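Local structure of carbohydrate binding module E1 (Uncultured bacterium, 5KLE) at residues Y52-G57 against T69-A74. The protein binds cellopentaose and probably related cello-oligosaccharides, as a non-catalytic carbohydrate-binding module consistent with cellulose recognition. Residues are numbered along the deposited sequence; the frame is centred on the assembly and turned at random.
Sequences YNITSG and TTVANA
Ile54 and Val71 meet across the interior between two beta sheets, the first on strand 50-54 of the mixed sheet, the second on strand 67-71 at the edge of the antiparallel one. One methyl of Ile54 carries the contact: CD1 lies 4.1 Å from CG1 of Val71 and 4.2 Å from CB of Ala74, so it touches two residues that bracket a turn. Its position follows from two torsions: CG1 stands anti to the carbonyl carbon (chi1 -64°), and an extended chi2 of 178° carries CD1 on across the gap, while CG2 is left on the side of Gly57. On the facing side, Val71 has CG1 anti to its backbone N (chi1 -177°), and this is the branch that meets CD1; the two side chains run antiparallel, one lying alongside the other.

Both segments contain a type II beta turn, Ile54 to Gly57 and Val71 to Ala74. The first is closed by a hydrogen bond from Gly57 N to Ile54 O, 2.9 Å long. The second brings Ala74 back beside Val71, placing its methyl against the same isoleucine tip. Leu40 touches all three side chains, and Ile61 packs on both Ile54 and Val71, so the contact belongs to a larger aliphatic layer inside a beta-sandwich.

No hydrogen bond links the segments, and their summed buried surface is just 95 Å². With both separations at van der Waals range and solely aliphatic carbons involved, the chemistry implies dispersion and exclusion of water as the source of cohesion, without the directional demands of polar pairing.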
# COMPACT_ATOMS: atom_id res chain seq x y z
N TYR A 52 -6.00 -1.78 -2.85
CA TYR A 52 -5.22 -0.54 -2.88
C TYR A 52 -5.31 0.16 -4.23
O TYR A 52 -5.46 -0.47 -5.28
CB TYR A 52 -3.70 -0.84 -2.70
CG TYR A 52 -3.39 -1.74 -1.52
CD1 TYR A 52 -2.98 -1.21 -0.28
CD2 TYR A 52 -3.59 -3.14 -1.61
CE1 TYR A 52 -2.74 -2.04 0.81
CE2 TYR A 52 -3.37 -3.98 -0.49
CZ TYR A 52 -2.91 -3.41 0.70
OH TYR A 52 -2.70 -4.21 1.83
N ASN A 53 -5.18 1.48 -4.18
CA ASN A 53 -4.98 2.32 -5.37
C ASN A 53 -3.72 3.15 -5.16
O ASN A 53 -3.57 3.80 -4.11
CB ASN A 53 -6.12 3.32 -5.59
CG ASN A 53 -7.43 2.67 -6.00
OD1 ASN A 53 -7.45 1.57 -6.53
ND2 ASN A 53 -8.55 3.39 -5.79
N ILE A 54 -2.84 3.20 -6.17
CA ILE A 54 -1.64 4.04 -6.12
C ILE A 54 -1.94 5.34 -6.85
O ILE A 54 -2.42 5.31 -8.00
CB ILE A 54 -0.44 3.33 -6.77
CG1 ILE A 54 -0.09 2.08 -5.97
CG2 ILE A 54 0.76 4.29 -6.88
CD1 ILE A 54 1.06 1.25 -6.53
N THR A 55 -1.67 6.48 -6.21
CA THR A 55 -2.00 7.76 -6.85
C THR A 55 -1.22 7.92 -8.14
O THR A 55 0.00 7.73 -8.18
CB THR A 55 -1.71 8.91 -5.89
OG1 THR A 55 -2.47 8.65 -4.70
CG2 THR A 55 -2.15 10.27 -6.50
N SER A 56 -1.94 8.20 -9.22
CA SER A 56 -1.36 8.33 -10.57
C SER A 56 -0.68 7.06 -11.03
O SER A 56 0.17 7.11 -11.93
CB SER A 56 -0.41 9.52 -10.66
OG SER A 56 -1.06 10.73 -10.30
N GLY A 57 -1.10 5.92 -10.50
CA GLY A 57 -0.50 4.65 -10.85
C GLY A 57 -1.50 3.52 -10.80
O GLY A 57 -2.71 3.73 -10.92
N THR A 69 1.69 -9.61 -3.10
CA THR A 69 1.18 -9.17 -4.39
C THR A 69 2.29 -8.38 -5.08
O THR A 69 2.79 -7.39 -4.53
CB THR A 69 -0.03 -8.26 -4.17
OG1 THR A 69 -1.06 -9.01 -3.52
CG2 THR A 69 -0.54 -7.77 -5.51
N THR A 70 2.65 -8.80 -6.29
CA THR A 70 3.58 -8.04 -7.12
C THR A 70 2.80 -6.98 -7.90
O THR A 70 1.75 -7.28 -8.48
CB THR A 70 4.31 -8.99 -8.08
OG1 THR A 70 5.05 -9.93 -7.30
CG2 THR A 70 5.25 -8.24 -8.99
N VAL A 71 3.28 -5.72 -7.87
CA VAL A 71 2.60 -4.62 -8.57
C VAL A 71 3.52 -4.13 -9.69
O VAL A 71 4.41 -3.30 -9.47
CB VAL A 71 2.24 -3.48 -7.61
CG1 VAL A 71 1.47 -2.38 -8.35
CG2 VAL A 71 1.41 -4.01 -6.42
N ALA A 72 3.31 -4.64 -10.90
CA ALA A 72 4.07 -4.14 -12.04
C ALA A 72 3.66 -2.71 -12.37
O ALA A 72 2.55 -2.25 -12.05
CB ALA A 72 3.85 -5.04 -13.27
N ASN A 73 4.59 -1.97 -12.94
CA ASN A 73 4.30 -0.65 -13.47
C ASN A 73 4.08 0.41 -12.40
O ASN A 73 3.47 1.45 -12.67
CB ASN A 73 3.12 -0.67 -14.46
CG ASN A 73 3.27 -1.73 -15.54
OD1 ASN A 73 4.35 -1.93 -16.09
ND2 ASN A 73 2.17 -2.41 -15.84
N ALA A 74 4.55 0.20 -11.18
CA ALA A 74 4.60 1.27 -10.18
C ALA A 74 5.90 2.05 -10.36
O ALA A 74 6.98 1.46 -10.49
CB ALA A 74 4.51 0.68 -8.77